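PDB 2ZKT: 2,3-bisphosphoglycerate-independent phosphoglycerate mutase from Pyrococcus horikoshii, which probably interconverts 2-phosphoglycerate and 3-phosphoglycerate in glycolysis, as a metal-binding mutase of the alkaline phosphatase superfamily. Local coordinates for residues Q56-S60 with D61-L65; G389-G393 with H394-P398. One frame throughout, in Å; residues are numbered along the deposited sequence.

Interaction 1. Residues Q56-S60 with D61-L65; sequences QPAGS and DTAHL. With ZN (zinc ion), chain G.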
# COMPACT_ATOMS: atom_id res chain seq x y z
N GLN B 56 -13.35 4.88 23.74
CA GLN B 56 -12.70 4.23 24.88
C GLN B 56 -11.51 3.33 24.48
O GLN B 56 -11.70 2.25 23.91
CB GLN B 56 -13.73 3.40 25.66
CG GLN B 56 -13.14 2.59 26.80
CD GLN B 56 -12.42 3.45 27.84
OE1 GLN B 56 -13.05 4.23 28.56
NE2 GLN B 56 -11.10 3.31 27.92
N PRO B 57 -10.27 3.76 24.79
CA PRO B 57 -9.10 2.94 24.44
C PRO B 57 -9.13 1.62 25.22
O PRO B 57 -9.46 1.59 26.42
CB PRO B 57 -7.91 3.81 24.86
CG PRO B 57 -8.46 5.21 24.85
CD PRO B 57 -9.85 5.03 25.42
N ALA B 58 -8.77 0.53 24.54
CA ALA B 58 -8.73 -0.79 25.16
C ALA B 58 -7.30 -1.31 25.23
O ALA B 58 -6.53 -1.15 24.27
CB ALA B 58 -9.58 -1.76 24.35
N GLY B 59 -6.95 -1.92 26.36
CA GLY B 59 -5.63 -2.52 26.49
C GLY B 59 -5.68 -3.74 25.57
O GLY B 59 -6.77 -4.17 25.17
N SER B 60 -4.53 -4.31 25.22
CA SER B 60 -4.51 -5.46 24.32
C SER B 60 -5.32 -6.67 24.83
O SER B 60 -5.96 -7.36 24.04
CB SER B 60 -3.06 -5.89 24.05
OG SER B 60 -2.93 -6.45 22.75
N ASP B 61 -5.28 -6.92 26.14
CA ASP B 61 -6.00 -8.06 26.73
C ASP B 61 -7.53 -7.91 26.69
O ASP B 61 -8.23 -8.82 26.23
CB ASP B 61 -5.51 -8.31 28.17
CG ASP B 61 -5.52 -7.05 29.03
OD1 ASP B 61 -5.79 -5.95 28.49
OD2 ASP B 61 -5.24 -7.16 30.25
N THR B 62 -8.03 -6.76 27.15
CA THR B 62 -9.47 -6.49 27.15
C THR B 62 -10.05 -6.40 25.71
O THR B 62 -11.21 -6.75 25.46
CB THR B 62 -9.80 -5.15 27.90
OG1 THR B 62 -9.11 -4.05 27.25
CG2 THR B 62 -9.36 -5.23 29.37
N ALA B 63 -9.22 -5.93 24.76
CA ALA B 63 -9.65 -5.81 23.37
C ALA B 63 -9.86 -7.19 22.76
O ALA B 63 -10.78 -7.39 21.95
CB ALA B 63 -8.60 -5.03 22.54
N HIS B 64 -9.01 -8.14 23.15
CA HIS B 64 -9.11 -9.49 22.60
C HIS B 64 -10.24 -10.31 23.25
O HIS B 64 -10.83 -11.19 22.64
CB HIS B 64 -7.76 -10.21 22.77
CG HIS B 64 -6.86 -9.90 21.59
ND1 HIS B 64 -5.87 -8.97 21.62
CD2 HIS B 64 -6.86 -10.50 20.32
CE1 HIS B 64 -5.28 -9.01 20.40
NE2 HIS B 64 -5.86 -9.92 19.60
N LEU B 65 -10.53 -10.04 24.55
CA LEU B 65 -11.70 -10.70 25.13
C LEU B 65 -12.94 -10.30 24.34
O LEU B 65 -13.86 -11.07 24.10
CB LEU B 65 -11.89 -10.23 26.59
CG LEU B 65 -11.01 -10.95 27.63
CD1 LEU B 65 -11.04 -10.24 28.98
CD2 LEU B 65 -11.45 -12.39 27.93
ZN ZN G . -2.99 -4.90 20.68
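S60 and H64, one helical turn apart, meet through the carbonyl oxygen of S60, which accepts two hydrogen bonds from the same histidine. H64 ND1 donates to S60 O at 2.9 Å, with the oxygen almost in the plane of the imidazole (7° out of it), while the backbone H64 N reaches S60 O over 3.3 Å from the opposite face of the carbonyl. The ring is thereby fixed in its rotation, with ND1 serving as a donor.

G59, the N-cap residue, shows the same economy. Its carbonyl takes the first backbone bond of the helix from A63 N, at 3.0 Å to G59 O, and a second from the hydroxyl of T62, whose OG1 lies 3.1 Å from G59 O. That hydroxyl is tucked between the backbone N and carbonyl carbon of its own residue (chi1 59°), which turns it back toward the preceding loop.

In the alkaline phosphatase superfamily, a serine or threonine at the start of a helix presents the metal-site hydroxyl, and S60 stands in that place: its OG binds zinc at 2.6 Å, with D13, D346 and H347 completing the site. A second zinc lies nearby, bound partly by H356, which is itself hydrogen-bonded to A58 O.

The D61 carboxylate bonds on both oxygens: D61 OD1 accepts from T62 N at 2.7 Å, approached from above the carboxylate plane, and D61 OD2 is hydrogen-bonded to the hydroxyl of Y76. Between the two segments the apolar contact is that of the methyls of A58 and A63, with 3.9 Å between A58 CB and A63 CB.

Interaction 2. Residues G389-G393 with H394-P398; sequences GRIRG and HDIVP
D395 folds its carboxylate back onto the strand that precedes it, and D395 OD2 accepts a hydrogen bond from R392 N at 2.9 Å through its anti lone pair. With CG anti to its own carbonyl carbon (chi1 -72°), the aspartate lies alongside R392, and the same oxygen also touches R392 CB. The backbone answers in the other direction: D395 N donates to R392 O, likewise at 2.9 Å, from well above the carbonyl plane. Replacing D395 by an alanine would probably leave R392 N without this acceptor and the turn less firmly held to the strand.

The backbone bond closes a type I beta turn over R392-D395, which carries the chain from strand 391-392, at one edge of the mixed sheet, into helix 396-403. I396 N bonds to G393 O at 3.3 Å, one residue further on, and a water 2.7 Å from G393 O links that oxygen to V397 N, from which it accepts.

A CH-pi contact joins R392 to H394. R392 CB sits over one face of the H394 imidazole, 3.8 Å from the ring centroid and 19° off its normal, shifted toward the CE1–NE2 side of the rim. The arginine chain then bends at chi2, and its guanidinium stands steeply against the ring, 76° between the planes. Apolar contact is slight: I391 CD1 comes within 4.5 Å of I396 CG1, and both isoleucines also pack on L363 of strand 361-366, two strands in from the edge.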
# COMPACT_ATOMS: atom_id res chain seq x y z
N GLY B 389 -22.14 -1.30 9.28
CA GLY B 389 -22.38 -0.19 10.18
C GLY B 389 -21.34 -0.15 11.30
O GLY B 389 -20.29 -0.79 11.21
N ARG B 390 -21.63 0.60 12.36
CA ARG B 390 -20.72 0.71 13.50
C ARG B 390 -21.18 -0.27 14.59
O ARG B 390 -22.22 -0.06 15.23
CB ARG B 390 -20.72 2.15 14.04
CG ARG B 390 -19.79 2.35 15.23
CD ARG B 390 -19.54 3.84 15.49
NE ARG B 390 -18.46 4.04 16.47
CZ ARG B 390 -17.87 5.21 16.72
NH1 ARG B 390 -18.24 6.31 16.07
NH2 ARG B 390 -16.90 5.27 17.63
N ILE B 391 -20.41 -1.34 14.78
CA ILE B 391 -20.75 -2.38 15.77
C ILE B 391 -19.69 -2.49 16.88
O ILE B 391 -18.68 -1.76 16.86
CB ILE B 391 -20.85 -3.75 15.07
CG1 ILE B 391 -19.47 -4.16 14.53
CG2 ILE B 391 -21.82 -3.67 13.91
CD1 ILE B 391 -19.51 -5.39 13.65
N ARG B 392 -19.92 -3.38 17.84
CA ARG B 392 -18.98 -3.61 18.94
C ARG B 392 -18.07 -4.78 18.56
O ARG B 392 -18.44 -5.64 17.75
CB ARG B 392 -19.71 -3.96 20.26
CG ARG B 392 -20.48 -2.81 20.93
CD ARG B 392 -19.56 -1.67 21.35
NE ARG B 392 -20.32 -0.43 21.55
CZ ARG B 392 -20.95 -0.11 22.68
NH1 ARG B 392 -20.91 -0.93 23.73
NH2 ARG B 392 -21.65 1.02 22.75
N GLY B 393 -16.89 -4.81 19.18
CA GLY B 393 -15.94 -5.87 18.90
C GLY B 393 -16.51 -7.24 19.22
O GLY B 393 -16.20 -8.20 18.52
N HIS B 394 -17.34 -7.33 20.26
CA HIS B 394 -17.92 -8.63 20.64
C HIS B 394 -19.12 -9.04 19.76
O HIS B 394 -19.79 -10.04 20.00
CB HIS B 394 -18.26 -8.68 22.15
CG HIS B 394 -19.12 -7.51 22.61
ND1 HIS B 394 -20.41 -7.33 22.23
CD2 HIS B 394 -18.76 -6.45 23.46
CE1 HIS B 394 -20.82 -6.20 22.84
NE2 HIS B 394 -19.85 -5.65 23.58
N ASP B 395 -19.41 -8.22 18.73
CA ASP B 395 -20.42 -8.59 17.73
C ASP B 395 -19.84 -9.44 16.59
O ASP B 395 -20.55 -10.09 15.84
CB ASP B 395 -21.03 -7.30 17.17
CG ASP B 395 -21.92 -6.66 18.22
OD1 ASP B 395 -22.70 -7.38 18.83
OD2 ASP B 395 -21.81 -5.45 18.43
N ILE B 396 -18.49 -9.35 16.46
CA ILE B 396 -17.82 -9.93 15.29
C ILE B 396 -17.93 -11.46 15.23
O ILE B 396 -18.25 -12.05 14.20
CB ILE B 396 -16.35 -9.52 15.35
CG1 ILE B 396 -16.20 -8.01 15.16
CG2 ILE B 396 -15.56 -10.20 14.20
CD1 ILE B 396 -14.74 -7.56 15.21
N VAL B 397 -17.67 -12.16 16.33
CA VAL B 397 -17.74 -13.61 16.31
C VAL B 397 -19.18 -14.09 16.04
O VAL B 397 -19.39 -14.96 15.19
CB VAL B 397 -17.19 -14.21 17.65
CG1 VAL B 397 -17.57 -15.69 17.77
CG2 VAL B 397 -15.66 -14.05 17.68
N PRO B 398 -20.18 -13.51 16.73
CA PRO B 398 -21.57 -13.93 16.49
C PRO B 398 -21.95 -13.78 15.02
O PRO B 398 -22.60 -14.67 14.44
CB PRO B 398 -22.37 -13.00 17.39
CG PRO B 398 -21.46 -12.82 18.58
CD PRO B 398 -20.10 -12.59 17.90
O HOH W 1 -16.35 -10.92 18.63

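A loop-to-helix junction and a strand-to-helix junction show how local bonds accompany the start of a helix in different settings. Following the chain, strand 45-50 leads through a loop to interaction 1, which opens helix 60-67 at the zinc site; more than three hundred residues later, interaction 2 turns strand 391-392 into helix 396-403. Each closes only a short local turn, and they follow in series, neither nesting nor crossing. Their centres lie 14 Å apart and their nearest atoms about 5 Å, without touching. The fold brings them together nonetheless: strand 391-392 pairs beside strand 45-50, while H394 and I396 pack against S66 and I67 of helix 60-67.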